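Local coordinates for H/ACA ribonucleoprotein complex non-core subunit NAF1 (Saccharomyces cerevisiae, PDB 2V3M) that binds RNA and is required to assemble box H/ACA small nucleolar ribonucleoproteins, leaving the maturing particle when GAR1 takes its place, at residues E20-S25 with R68-M73; I30-V35 with K108-T113; N42-H47 with I88-S93. One frame throughout, in Å; residues are numbered along the deposited sequence.

Interaction 1 (E20-S25 with R68-M73); sequences EDYEIS and RTLIGM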
loop_
_atom_site.group_PDB
_atom_site.type_symbol
_atom_site.label_atom_id
_atom_site.label_comp_id
_atom_site.label_asym_id
_atom_site.label_seq_id
_atom_site.Cartn_x
_atom_site.Cartn_y
_atom_site.Cartn_z
ATOM N N GLU A 20 -4.949 14.178 19.712
ATOM C CA GLU A 20 -6.243 14.402 19.067
ATOM C C GLU A 20 -6.595 15.859 18.823
ATOM O O GLU A 20 -7.093 16.172 17.752
ATOM C CB GLU A 20 -7.347 13.954 19.976
ATOM C CG GLU A 20 -7.595 12.580 19.910
ATOM C CD GLU A 20 -8.427 12.155 21.088
ATOM O OE1 GLU A 20 -9.201 13.004 21.647
ATOM O OE2 GLU A 20 -8.281 10.965 21.446
ATOM N N ASP A 21 -6.442 16.746 19.817
ATOM C CA ASP A 21 -6.874 18.121 19.562
ATOM C C ASP A 21 -5.909 18.869 18.655
ATOM O O ASP A 21 -6.064 20.067 18.480
ATOM C CB ASP A 21 -7.067 18.913 20.839
ATOM C CG ASP A 21 -5.953 18.805 21.696
ATOM O OD1 ASP A 21 -5.420 17.751 21.619
ATOM O OD2 ASP A 21 -5.578 19.708 22.425
ATOM N N TYR A 22 -4.906 18.189 18.109
ATOM C CA TYR A 22 -3.972 18.846 17.229
ATOM C C TYR A 22 -4.701 19.096 15.951
ATOM O O TYR A 22 -5.216 18.175 15.270
ATOM C CB TYR A 22 -2.762 17.974 16.933
ATOM C CG TYR A 22 -1.776 18.582 15.971
ATOM C CD1 TYR A 22 -1.023 19.670 16.356
ATOM C CD2 TYR A 22 -1.601 18.062 14.671
ATOM C CE1 TYR A 22 -0.115 20.242 15.530
ATOM C CE2 TYR A 22 -0.656 18.629 13.800
ATOM C CZ TYR A 22 0.073 19.749 14.279
ATOM O OH TYR A 22 1.027 20.432 13.581
ATOM N N GLU A 23 -4.737 20.369 15.621
ATOM C CA GLU A 23 -5.245 20.771 14.333
ATOM C C GLU A 23 -4.314 21.682 13.604
ATOM O O GLU A 23 -3.783 22.629 14.206
ATOM C CB GLU A 23 -6.445 21.592 14.530
ATOM C CG GLU A 23 -7.356 20.935 15.328
ATOM C CD GLU A 23 -8.648 21.579 15.201
ATOM O OE1 GLU A 23 -9.522 20.833 14.808
ATOM O OE2 GLU A 23 -8.804 22.799 15.433
ATOM N N ILE A 24 -4.162 21.429 12.295
ATOM C CA ILE A 24 -3.328 22.305 11.500
ATOM C C ILE A 24 -4.030 23.638 11.422
ATOM O O ILE A 24 -5.180 23.774 11.005
ATOM C CB ILE A 24 -3.014 21.763 10.143
ATOM C CG1 ILE A 24 -2.353 20.381 10.275
ATOM C CG2 ILE A 24 -2.090 22.705 9.461
ATOM C CD1 ILE A 24 -3.172 19.133 9.752
ATOM N N SER A 25 -3.333 24.633 11.890
ATOM C CA SER A 25 -3.834 25.990 11.830
ATOM C C SER A 25 -4.007 26.506 10.361
ATOM O O SER A 25 -3.225 26.200 9.455
ATOM C CB SER A 25 -2.878 26.841 12.657
ATOM O OG SER A 25 -2.918 28.175 12.270
ATOM N N ARG A 68 -6.985 20.639 5.173
ATOM C CA ARG A 68 -6.287 20.521 6.431
ATOM C C ARG A 68 -6.751 19.402 7.399
ATOM O O ARG A 68 -6.469 19.426 8.590
ATOM C CB ARG A 68 -6.201 21.865 7.109
ATOM C CG ARG A 68 -5.163 22.770 6.514
ATOM C CD ARG A 68 -5.494 24.191 6.715
ATOM N NE ARG A 68 -5.000 24.992 5.592
ATOM C CZ ARG A 68 -3.789 25.554 5.535
ATOM N NH1 ARG A 68 -2.923 25.345 6.522
ATOM N NH2 ARG A 68 -3.404 26.291 4.480
ATOM N N THR A 69 -7.420 18.402 6.843
ATOM C CA THR A 69 -7.740 17.211 7.561
ATOM C C THR A 69 -6.403 16.519 7.753
ATOM O O THR A 69 -5.688 16.203 6.815
ATOM C CB THR A 69 -8.698 16.312 6.797
ATOM O OG1 THR A 69 -9.979 16.949 6.713
ATOM C CG2 THR A 69 -8.843 15.028 7.558
ATOM N N LEU A 70 -6.043 16.317 9.006
ATOM C CA LEU A 70 -4.778 15.752 9.343
ATOM C C LEU A 70 -4.726 14.234 9.097
ATOM O O LEU A 70 -5.571 13.506 9.694
ATOM C CB LEU A 70 -4.555 16.016 10.800
ATOM C CG LEU A 70 -3.561 15.003 11.433
ATOM C CD1 LEU A 70 -2.164 15.512 11.177
ATOM C CD2 LEU A 70 -3.722 14.667 12.989
ATOM N N ILE A 71 -3.748 13.763 8.280
ATOM C CA ILE A 71 -3.587 12.360 8.038
ATOM C C ILE A 71 -2.711 11.690 9.098
ATOM O O ILE A 71 -3.090 10.827 9.899
ATOM C CB ILE A 71 -3.003 12.087 6.741
ATOM C CG1 ILE A 71 -3.961 12.587 5.628
ATOM C CG2 ILE A 71 -2.723 10.557 6.719
ATOM C CD1 ILE A 71 -3.485 12.337 4.246
ATOM N N GLY A 72 -1.494 12.137 9.148
ATOM C CA GLY A 72 -0.638 11.678 10.254
ATOM C C GLY A 72 0.836 11.756 9.835
ATOM O O GLY A 72 1.282 12.515 8.947
HETATM N N MSE A 73 1.653 10.994 10.527
HETATM C CA MSE A 73 3.082 11.272 10.461
HETATM C C MSE A 73 3.747 10.204 9.679
HETATM O O MSE A 73 3.334 9.025 9.714
HETATM C CB MSE A 73 3.628 11.128 11.782
HETATM C CG MSE A 73 4.848 11.853 11.869
HETATM SE SE MSE A 73 3.918 12.919 13.113
HETATM C CE MSE A 73 5.084 13.287 14.535
#
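Ile24, reaching from the irregular N-terminal arm, packs on Leu70 and the backbone of Arg68 in a mainly apolar surface contact. The arm residues Glu20-Ser25 come before strand 30-40 of the Gar1-like domain, and they run past the turn that leads into the edge strand 70-73; Arg68-Met73 lies in the RNA-binding region. Ile24 is the central residue. Its CG1 lies beside its own backbone N (chi1 -56°), which sends CD1 across to Leu70, 3.6 Å from Leu70 CB. The same methyl sits 3.5 Å from Arg68 O, while the other branch, CG2, meets the guanidinium near its plane, at the edge, 4.0 Å from Arg68 NH1. Leu70 meets Ile24 at about a right angle and also offers CD2 to the rim of the Tyr22 ring, where the gap to Tyr22 CD2 is 4.3 Å. At the far end the Arg68 side chain, bent at chi3, brings NH1 to 3.1 Å from Ser25 O, in an oblique approach. The firm partner of Arg68 NH1 is Thr28 O, and Ser25 O accepts a hydrogen bond from Thr28 OG1. Beneath the contact, Ile24 rests on Cys64 and Leu70 on Ile62, both of strand 62-65. The contact is chiefly apolar packing with a guanidinium at one end, which, bonded to Thr28, probably helps keep the arm against the domain.

Interaction 2 (I30-V35 with K108-T113); sequences ITPIGV and KAFIVT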
loop_
_atom_site.group_PDB
_atom_site.type_symbol
_atom_site.label_atom_id
_atom_site.label_comp_id
_atom_site.label_asym_id
_atom_site.label_seq_id
_atom_site.Cartn_x
_atom_site.Cartn_y
_atom_site.Cartn_z
ATOM N N ILE A 30 0.980 24.796 3.602
ATOM C CA ILE A 30 0.673 23.446 3.226
ATOM C C ILE A 30 1.379 23.274 1.866
ATOM O O ILE A 30 1.413 24.226 1.056
ATOM C CB ILE A 30 -0.877 23.326 3.168
ATOM C CG1 ILE A 30 -1.350 22.188 4.006
ATOM C CG2 ILE A 30 -1.437 22.983 1.846
ATOM C CD1 ILE A 30 -1.382 22.486 5.313
ATOM N N THR A 31 1.991 22.121 1.613
ATOM C CA THR A 31 2.679 21.923 0.316
ATOM C C THR A 31 2.277 20.603 -0.379
ATOM O O THR A 31 2.393 19.554 0.256
ATOM C CB THR A 31 4.150 21.898 0.592
ATOM O OG1 THR A 31 4.522 23.202 0.897
ATOM C CG2 THR A 31 4.996 21.409 -0.616
ATOM N N PRO A 32 1.839 20.657 -1.657
ATOM C CA PRO A 32 1.352 19.440 -2.305
ATOM C C PRO A 32 2.473 18.383 -2.301
ATOM O O PRO A 32 3.647 18.739 -2.427
ATOM C CB PRO A 32 0.975 19.906 -3.712
ATOM C CG PRO A 32 1.787 21.118 -3.925
ATOM C CD PRO A 32 1.821 21.804 -2.573
ATOM N N ILE A 33 2.140 17.126 -2.074
ATOM C CA ILE A 33 3.168 16.150 -1.964
ATOM C C ILE A 33 2.840 14.861 -2.754
ATOM O O ILE A 33 3.758 14.177 -3.165
ATOM C CB ILE A 33 3.412 15.826 -0.455
ATOM C CG1 ILE A 33 4.743 15.109 -0.254
ATOM C CG2 ILE A 33 2.330 14.938 0.134
ATOM C CD1 ILE A 33 5.966 16.058 -0.406
ATOM N N GLY A 34 1.535 14.537 -2.937
ATOM C CA GLY A 34 1.136 13.299 -3.655
ATOM C C GLY A 34 -0.376 13.101 -3.617
ATOM O O GLY A 34 -1.168 14.118 -3.577
ATOM N N VAL A 35 -0.814 11.835 -3.714
ATOM C CA VAL A 35 -2.228 11.593 -3.895
ATOM C C VAL A 35 -2.505 10.466 -2.992
ATOM O O VAL A 35 -1.755 9.533 -2.956
ATOM C CB VAL A 35 -2.574 11.214 -5.325
ATOM C CG1 VAL A 35 -4.062 10.768 -5.437
ATOM C CG2 VAL A 35 -2.218 12.339 -6.288
ATOM N N LYS A 108 -5.745 14.954 -3.307
ATOM C CA LYS A 108 -4.356 15.383 -3.215
ATOM C C LYS A 108 -3.852 15.453 -1.799
ATOM O O LYS A 108 -4.551 15.973 -0.956
ATOM C CB LYS A 108 -4.185 16.735 -3.796
ATOM C CG LYS A 108 -4.057 16.716 -5.265
ATOM C CD LYS A 108 -3.999 18.114 -5.702
ATOM C CE LYS A 108 -3.633 18.203 -7.232
ATOM N NZ LYS A 108 -2.437 17.230 -7.603
ATOM N N ALA A 109 -2.684 14.899 -1.491
ATOM C CA ALA A 109 -2.155 15.039 -0.125
ATOM C C ALA A 109 -1.049 16.065 -0.015
ATOM O O ALA A 109 -0.346 16.410 -0.981
ATOM C CB ALA A 109 -1.645 13.747 0.406
ATOM N N PHE A 110 -0.848 16.549 1.185
ATOM C CA PHE A 110 0.062 17.682 1.342
ATOM C C PHE A 110 0.892 17.452 2.597
ATOM O O PHE A 110 0.527 16.722 3.536
ATOM C CB PHE A 110 -0.635 19.043 1.528
ATOM C CG PHE A 110 -1.556 19.429 0.424
ATOM C CD1 PHE A 110 -2.851 18.818 0.282
ATOM C CD2 PHE A 110 -1.177 20.453 -0.466
ATOM C CE1 PHE A 110 -3.647 19.211 -0.721
ATOM C CE2 PHE A 110 -1.994 20.827 -1.470
ATOM C CZ PHE A 110 -3.221 20.246 -1.605
ATOM N N ILE A 111 1.986 18.167 2.651
ATOM C CA ILE A 111 2.893 17.975 3.714
ATOM C C ILE A 111 2.944 19.324 4.399
ATOM O O ILE A 111 3.033 20.376 3.758
ATOM C CB ILE A 111 4.216 17.434 3.148
ATOM C CG1 ILE A 111 5.042 16.790 4.211
ATOM C CG2 ILE A 111 5.073 18.553 2.462
ATOM C CD1 ILE A 111 5.471 17.823 5.312
ATOM N N VAL A 112 2.757 19.332 5.710
ATOM C CA VAL A 112 2.740 20.600 6.505
ATOM C C VAL A 112 4.141 21.088 6.758
ATOM O O VAL A 112 5.049 20.310 6.956
ATOM C CB VAL A 112 2.207 20.324 7.883
ATOM C CG1 VAL A 112 2.427 21.472 8.786
ATOM C CG2 VAL A 112 0.773 19.993 7.841
ATOM N N THR A 113 4.340 22.374 6.822
ATOM C CA THR A 113 5.718 22.904 6.874
ATOM C C THR A 113 5.934 23.953 7.971
ATOM O O THR A 113 6.264 23.614 9.101
ATOM C CB THR A 113 6.103 23.554 5.510
ATOM O OG1 THR A 113 5.892 22.603 4.439
ATOM C CG2 THR A 113 7.563 24.090 5.528
#
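Thr31 and Ile111 form the regular end of this antiparallel strand pair in the beta sheet of the Gar1-like domain, joined by a bond from Ile111 N to Thr31 O (2.8 Å) and one from Thr31 N to Ile111 O. Farther along, a classic beta bulge shifts the register by one: Ile33 and Gly34 both face Ala109, whose O accepts from Ile33 N at 2.8 Å and from Gly34 N at 3.3 Å, the latter coming from above the carbonyl plane. The tight part lies around Phe110. With its CG beside the backbone N (chi1 -58°), the Phe110 and Ile30 side chains cross at about a right angle, and Ile30 CG2 is 3.4 Å from Phe110 CD2. Pro32, though exposed and with its CB bond directed away, still touches Phe110 CE2 through CB at 3.8 Å. Ile33 CD1 packs 3.9 Å from Ile111 CG2. The looser margin is exposed: Thr113 OG1 stays 3.8 Å from Thr31 OG1, and Lys108 CB 4.0 Å from Gly34 O. Lys108-Thr113 lies in the RNA-binding region. Strand 108-112 runs between strands 30-40 and 62-65: Phe110 and Val112 bond through their backbones to Cys64 and Ile62, while Ile33 and Val35 pair with Thr49 and His47.

Interaction 3 (N42-H47 with I88-S93); sequences NNIIIH and IKLPDS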
loop_
_atom_site.group_PDB
_atom_site.type_symbol
_atom_site.label_atom_id
_atom_site.label_comp_id
_atom_site.label_asym_id
_atom_site.label_seq_id
_atom_site.Cartn_x
_atom_site.Cartn_y
_atom_site.Cartn_z
ATOM N N ASN A 42 -5.226 0.085 9.069
ATOM C CA ASN A 42 -4.719 1.304 9.664
ATOM C C ASN A 42 -3.511 1.865 8.959
ATOM O O ASN A 42 -2.928 2.825 9.490
ATOM C CB ASN A 42 -4.395 1.153 11.142
ATOM C CG ASN A 42 -5.607 0.919 11.985
ATOM O OD1 ASN A 42 -6.675 1.534 11.829
ATOM N ND2 ASN A 42 -5.448 0.028 12.916
ATOM N N ASN A 43 -3.106 1.351 7.792
ATOM C CA ASN A 43 -2.126 2.118 7.005
ATOM C C ASN A 43 -2.755 3.014 5.944
ATOM O O ASN A 43 -3.749 2.597 5.309
ATOM C CB ASN A 43 -1.165 1.223 6.338
ATOM C CG ASN A 43 -0.387 0.404 7.328
ATOM O OD1 ASN A 43 0.714 0.819 7.799
ATOM N ND2 ASN A 43 -0.911 -0.823 7.640
ATOM N N ILE A 44 -2.191 4.205 5.760
ATOM C CA ILE A 44 -2.600 5.074 4.702
ATOM C C ILE A 44 -1.381 5.187 3.769
ATOM O O ILE A 44 -0.236 5.408 4.203
ATOM C CB ILE A 44 -2.985 6.472 5.257
ATOM C CG1 ILE A 44 -4.211 6.389 6.133
ATOM C CG2 ILE A 44 -3.202 7.472 4.153
ATOM C CD1 ILE A 44 -5.250 5.585 5.579
ATOM N N ILE A 45 -1.631 5.014 2.487
ATOM C CA ILE A 45 -0.580 5.011 1.509
ATOM C C ILE A 45 -0.729 6.233 0.577
ATOM O O ILE A 45 -1.779 6.408 -0.016
ATOM C CB ILE A 45 -0.665 3.792 0.644
ATOM C CG1 ILE A 45 -0.292 2.599 1.441
ATOM C CG2 ILE A 45 0.297 3.892 -0.467
ATOM C CD1 ILE A 45 0.521 2.767 2.503
ATOM N N ILE A 46 0.325 7.011 0.427
ATOM C CA ILE A 46 0.319 8.184 -0.455
ATOM C C ILE A 46 1.337 8.019 -1.588
ATOM O O ILE A 46 2.485 7.562 -1.336
ATOM C CB ILE A 46 0.646 9.471 0.389
ATOM C CG1 ILE A 46 -0.420 9.483 1.496
ATOM C CG2 ILE A 46 0.711 10.797 -0.502
ATOM C CD1 ILE A 46 -0.613 10.631 2.151
ATOM N N HIS A 47 0.956 8.343 -2.800
ATOM C CA HIS A 47 1.866 8.077 -3.851
ATOM C C HIS A 47 2.504 9.392 -4.150
ATOM O O HIS A 47 1.778 10.367 -4.431
ATOM C CB HIS A 47 1.138 7.573 -5.086
ATOM C CG HIS A 47 2.044 6.987 -6.128
ATOM N ND1 HIS A 47 1.578 6.450 -7.311
ATOM C CD2 HIS A 47 3.395 6.862 -6.183
ATOM C CE1 HIS A 47 2.586 5.990 -8.041
ATOM N NE2 HIS A 47 3.706 6.230 -7.380
ATOM N N ILE A 88 1.748 5.874 6.101
ATOM C CA ILE A 88 1.415 6.492 7.411
ATOM C C ILE A 88 0.608 5.459 8.181
ATOM O O ILE A 88 -0.473 5.110 7.775
ATOM C CB ILE A 88 0.618 7.790 7.267
ATOM C CG1 ILE A 88 1.439 8.869 6.605
ATOM C CG2 ILE A 88 0.292 8.324 8.652
ATOM C CD1 ILE A 88 1.036 9.199 5.319
ATOM N N LYS A 89 1.166 4.932 9.242
ATOM C CA LYS A 89 0.444 4.023 10.040
ATOM C C LYS A 89 -0.273 4.718 11.151
ATOM O O LYS A 89 0.433 5.319 11.950
ATOM C CB LYS A 89 1.432 3.102 10.669
ATOM C CG LYS A 89 0.869 2.225 11.738
ATOM C CD LYS A 89 -0.004 1.137 11.182
ATOM C CE LYS A 89 -0.042 0.044 12.251
ATOM N NZ LYS A 89 -0.779 -1.189 11.872
ATOM N N LEU A 90 -1.632 4.661 11.198
ATOM C CA LEU A 90 -2.410 5.283 12.256
ATOM C C LEU A 90 -2.484 4.308 13.482
ATOM O O LEU A 90 -2.459 3.087 13.329
ATOM C CB LEU A 90 -3.779 5.647 11.763
ATOM C CG LEU A 90 -3.841 6.613 10.605
ATOM C CD1 LEU A 90 -5.264 6.810 10.189
ATOM C CD2 LEU A 90 -3.251 7.911 10.944
ATOM N N PRO A 91 -2.541 4.849 14.714
ATOM C CA PRO A 91 -2.767 4.002 15.893
ATOM C C PRO A 91 -4.220 3.553 15.955
ATOM O O PRO A 91 -5.066 4.095 15.201
ATOM C CB PRO A 91 -2.465 4.959 17.051
ATOM C CG PRO A 91 -2.704 6.316 16.545
ATOM C CD PRO A 91 -2.398 6.278 15.079
ATOM N N ASP A 92 -4.517 2.606 16.831
ATOM C CA ASP A 92 -5.895 2.152 17.051
ATOM C C ASP A 92 -6.903 3.193 17.468
ATOM O O ASP A 92 -8.085 3.076 17.155
ATOM C CB ASP A 92 -5.904 1.126 18.147
ATOM C CG ASP A 92 -5.287 -0.139 17.713
ATOM O OD1 ASP A 92 -4.320 -0.055 16.918
ATOM O OD2 ASP A 92 -5.785 -1.210 18.156
ATOM N N SER A 93 -6.447 4.171 18.232
ATOM C CA SER A 93 -7.316 5.222 18.703
ATOM C C SER A 93 -7.816 6.090 17.546
ATOM O O SER A 93 -8.820 6.813 17.680
ATOM C CB SER A 93 -6.579 6.050 19.752
ATOM O OG SER A 93 -5.254 6.345 19.322
#
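Asn42-His47 and Ile88-Ser93 set strand 43-48 beside the end of strand 85-89 in the antiparallel beta sheet of the Gar1-like domain, the touching parts running 165° apart end to end. Ile44 and Ile88 are a hydrogen-bonded pair: Ile88 N gives to Ile44 O at 2.8 Å, almost straight (176°) and in the carbonyl plane, and Ile44 N returns a bond to Ile88 O. Asn43 and Lys89 follow as a non-hydrogen-bonded pair. Beyond them the pairing carries on past the end of strand 85-89, with Leu90 N bonded to Asn42 O at 2.8 Å, nearly along the C=O axis.

The side chains divide between two faces. On the one bearing Ile44 and Ile88, Ile46 CD1 meets Ile88 CD1 at 3.8 Å, and Ile44 CG1 lies 4.2 Å from Leu90 CD1. This face is closed by Phe98 and Leu101 of helix 95-102, which Ile44 touches, and by Phe63, which Ile46 and Ile88 touch, so the isoleucines belong to the core under the sheet. On the face of Asn43 and Lys89 the second subunit comes close: its Phe85 packs on Asn43 and its Phe40 on Ile45. At the loop end, Asn42 CB sits 3.5 Å from Leu90 O.

Lys89 crosses Asn43 obliquely, with CB and CD against OD1. Its CG is anti to the backbone N (chi1 170°), and the chain then bends at chi2. The hydrogen bond of Asn43 OD1 comes from Arg87 NE; Lys89 CD merely packs on the same oxygen, 3.5 Å from Asn43 OD1.

All three contacts reach the same antiparallel sheet, interaction 1 by packing the irregular arm on strand 70-73. Interactions 1 and 2 have centres about 13 Å apart, as do interactions 1 and 3, while interactions 2 and 3 lie about 16 Å apart on opposite sides of the chain's centre. Along the chain, interaction 3 is nested within the loop closed by interaction 2, and interaction 1 crosses both. Strands 30-40 and 43-48 join interactions 2 and 3 directly, with a probable hydrogen bond from His47 N to Val35 O. Ile24 packs on Val112, and Ile71 on Ile46, linking interaction 1 to the other two. The N-terminal arm, the last strand and the central hairpin are thereby tied into one compact Gar1-like domain.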